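Long-range contact in metazoan TIR-STING fusion (Crassostrea gigas, PDB 6WT6), which joins a TIR domain to a STING ligand-binding domain in one chain and forms an assembly of two subunits: residues 218-226 with 302-310. Sequence-based numbering, arbitrary orientation.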
# COMPACT_ATOMS: atom_id res chain seq x y z
N LEU A 218 18.18 8.05 -6.42
CA LEU A 218 16.82 7.71 -6.80
C LEU A 218 16.02 9.00 -6.94
O LEU A 218 15.91 9.77 -5.98
CB LEU A 218 16.18 6.79 -5.76
CG LEU A 218 16.88 5.46 -5.49
CD1 LEU A 218 16.31 4.83 -4.23
CD2 LEU A 218 16.74 4.53 -6.69
N PHE A 219 15.48 9.24 -8.13
CA PHE A 219 14.89 10.53 -8.47
C PHE A 219 13.39 10.50 -8.23
O PHE A 219 12.69 9.58 -8.67
CB PHE A 219 15.22 10.91 -9.91
CG PHE A 219 16.67 11.25 -10.11
CD1 PHE A 219 17.12 12.55 -9.91
CD2 PHE A 219 17.59 10.27 -10.44
CE1 PHE A 219 18.46 12.86 -10.08
CE2 PHE A 219 18.93 10.58 -10.60
CZ PHE A 219 19.36 11.87 -10.42
N PHE A 220 12.91 11.53 -7.53
CA PHE A 220 11.53 11.61 -7.04
C PHE A 220 10.98 12.97 -7.45
O PHE A 220 10.96 13.91 -6.65
CB PHE A 220 11.50 11.41 -5.52
CG PHE A 220 10.14 11.10 -4.95
CD1 PHE A 220 8.98 11.69 -5.46
CD2 PHE A 220 10.01 10.22 -3.88
CE1 PHE A 220 7.74 11.40 -4.92
CE2 PHE A 220 8.78 9.93 -3.34
CZ PHE A 220 7.64 10.52 -3.86
N PRO A 221 10.54 13.11 -8.70
CA PRO A 221 9.90 14.36 -9.12
C PRO A 221 8.57 14.55 -8.39
O PRO A 221 7.81 13.61 -8.21
CB PRO A 221 9.69 14.17 -10.62
CG PRO A 221 9.62 12.68 -10.80
CD PRO A 221 10.59 12.12 -9.80
N GLN A 222 8.31 15.80 -7.99
CA GLN A 222 7.11 16.07 -7.19
C GLN A 222 5.83 15.73 -7.94
O GLN A 222 4.84 15.34 -7.33
CB GLN A 222 7.09 17.54 -6.75
CG GLN A 222 5.89 17.90 -5.89
CD GLN A 222 5.92 19.33 -5.41
OE1 GLN A 222 6.85 20.08 -5.71
NE2 GLN A 222 4.90 19.72 -4.65
N SER A 223 5.83 15.89 -9.27
CA SER A 223 4.63 15.53 -10.02
C SER A 223 4.43 14.03 -10.12
O SER A 223 3.36 13.60 -10.57
CB SER A 223 4.69 16.12 -11.43
OG SER A 223 5.55 15.35 -12.25
N CYS A 224 5.43 13.24 -9.72
CA CYS A 224 5.48 11.78 -9.81
C CYS A 224 5.54 11.29 -11.25
O CYS A 224 5.44 10.07 -11.48
CB CYS A 224 4.30 11.13 -9.08
SG CYS A 224 4.21 11.62 -7.34
N ARG A 225 5.69 12.18 -12.23
CA ARG A 225 5.87 11.77 -13.61
C ARG A 225 7.29 11.25 -13.80
O ARG A 225 8.26 11.98 -13.61
CB ARG A 225 5.62 12.94 -14.56
CG ARG A 225 4.17 13.26 -14.79
CD ARG A 225 4.02 14.47 -15.71
NE ARG A 225 4.68 15.65 -15.18
CZ ARG A 225 4.84 16.79 -15.86
NH1 ARG A 225 4.38 16.89 -17.10
NH2 ARG A 225 5.46 17.82 -15.30
N CYS A 226 7.40 9.98 -14.16
CA CYS A 226 8.69 9.38 -14.48
C CYS A 226 8.89 9.37 -15.98
O CYS A 226 7.98 9.05 -16.74
CB CYS A 226 8.79 7.96 -13.91
SG CYS A 226 8.58 7.87 -12.12
N LYS A 302 -2.20 13.37 -4.10
CA LYS A 302 -0.99 12.88 -4.75
C LYS A 302 0.25 13.32 -3.98
O LYS A 302 1.19 12.53 -3.79
CB LYS A 302 -0.93 13.35 -6.20
CG LYS A 302 0.26 12.78 -6.96
CD LYS A 302 0.30 13.23 -8.41
CE LYS A 302 0.74 14.68 -8.54
NZ LYS A 302 0.95 15.06 -9.96
N TYR A 303 0.26 14.56 -3.49
CA TYR A 303 1.39 15.04 -2.71
C TYR A 303 1.44 14.38 -1.34
O TYR A 303 2.52 13.98 -0.88
CB TYR A 303 1.32 16.56 -2.57
CG TYR A 303 1.45 17.31 -3.87
CD1 TYR A 303 2.21 16.80 -4.92
CD2 TYR A 303 0.81 18.53 -4.06
CE1 TYR A 303 2.33 17.48 -6.11
CE2 TYR A 303 0.92 19.22 -5.26
CZ TYR A 303 1.68 18.68 -6.28
OH TYR A 303 1.81 19.36 -7.47
N VAL A 304 0.29 14.24 -0.68
CA VAL A 304 0.26 13.64 0.65
C VAL A 304 0.67 12.17 0.59
O VAL A 304 1.52 11.72 1.37
CB VAL A 304 -1.14 13.81 1.28
CG1 VAL A 304 -1.27 12.93 2.51
CG2 VAL A 304 -1.38 15.27 1.64
N GLN A 305 0.07 11.42 -0.33
CA GLN A 305 0.42 10.01 -0.50
C GLN A 305 1.91 9.84 -0.80
O GLN A 305 2.56 8.95 -0.25
CB GLN A 305 -0.41 9.39 -1.62
CG GLN A 305 -1.91 9.30 -1.34
CD GLN A 305 -2.32 8.03 -0.63
OE1 GLN A 305 -1.48 7.30 -0.09
NE2 GLN A 305 -3.61 7.74 -0.64
N SER A 306 2.46 10.70 -1.66
CA SER A 306 3.85 10.54 -2.07
C SER A 306 4.83 10.92 -0.96
O SER A 306 5.95 10.40 -0.93
CB SER A 306 4.13 11.35 -3.33
OG SER A 306 3.87 12.73 -3.13
N MET A 307 4.44 11.81 -0.04
CA MET A 307 5.30 12.11 1.10
C MET A 307 5.20 11.04 2.18
O MET A 307 6.19 10.78 2.89
CB MET A 307 4.97 13.48 1.70
CG MET A 307 5.29 14.66 0.78
SD MET A 307 6.82 14.42 -0.15
CE MET A 307 8.04 14.68 1.11
N ARG A 308 4.03 10.42 2.34
CA ARG A 308 3.93 9.25 3.21
C ARG A 308 4.77 8.10 2.67
O ARG A 308 5.49 7.44 3.43
CB ARG A 308 2.46 8.83 3.35
CG ARG A 308 1.64 9.71 4.26
CD ARG A 308 0.17 9.38 4.11
NE ARG A 308 -0.65 10.09 5.08
CZ ARG A 308 -1.98 10.09 5.08
NH1 ARG A 308 -2.63 9.42 4.14
NH2 ARG A 308 -2.64 10.76 6.01
N PHE A 309 4.68 7.85 1.36
CA PHE A 309 5.54 6.86 0.74
C PHE A 309 7.01 7.19 0.96
O PHE A 309 7.81 6.33 1.35
CB PHE A 309 5.24 6.76 -0.76
CG PHE A 309 6.34 6.09 -1.56
CD1 PHE A 309 6.56 4.72 -1.46
CD2 PHE A 309 7.15 6.83 -2.40
CE1 PHE A 309 7.56 4.10 -2.19
CE2 PHE A 309 8.16 6.22 -3.13
CZ PHE A 309 8.36 4.85 -3.03
N TYR A 310 7.38 8.45 0.72
CA TYR A 310 8.75 8.90 0.90
C TYR A 310 9.22 8.67 2.33
O TYR A 310 10.34 8.18 2.56
CB TYR A 310 8.84 10.38 0.52
CG TYR A 310 10.19 11.03 0.68
CD1 TYR A 310 11.29 10.61 -0.06
CD2 TYR A 310 10.36 12.11 1.54
CE1 TYR A 310 12.52 11.21 0.08
CE2 TYR A 310 11.59 12.72 1.68
CZ TYR A 310 12.66 12.27 0.95
OH TYR A 310 13.88 12.88 1.09
O HOH W 1 4.89 14.65 -4.42
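The ring of Phe-220 packs against helix 302-310 among Ser-306, Phe-309 and Tyr-310, and this is the tight part of the contact. A chi1 of -164° swings the ring from the strand toward the helix, with CZ 3.6 Å from CB of Ser-306, which lies in the ring plane at its edge. Atom CE2 of Phe-220 also comes within 3.6 Å of CD2 of Phe-309, meeting that ring near its plane. Tyr-310 completes the aromatic cluster, its plane nearly perpendicular to that of Phe-220, although the oblique approach fits no standard stack. SG of Cys-224 lies against CB of Ser-306 at 4.0 Å and against CG of Lys-302.

The looser side, at the type I turn Pro-221 to Cys-224, consists of the partly exposed Gln-222, Ser-223 and Tyr-303. The extended Gln-222 side chain crosses Tyr-303, placing NE2 over one ring face, displaced toward the rim, while CG lies 3.6 Å from CE1 of Tyr-303. A water donates to O of Gln-222. OG of Ser-223 accepts the backbone N-H of Arg-225, an ST turn, and also NE of that arginine; Asp-334 is a further partner. Lys-302 is buried beside this turn: NZ donates to O of Ser-223 at 2.9 Å, tilted 31° from the carbonyl plane, and forms a salt bridge with Glu-290.

Within the STING ligand-binding domain, the axes of 218-221 and 302-310 are close to antiparallel, 158° apart. Strand 212-221 lies between strands 272-279 and 327-332 of a mixed sheet, and Phe-331 meets the Phe-220 ring. Helix 176-204 touches Phe-309, and Met-286 of helix 284-291 packs on Lys-302 and Ser-306. Helix 299-319 also meets the second subunit, whose Asp-79 is hydrogen-bonded to OH of Tyr-310 and whose Phe-103 packs on Tyr-303.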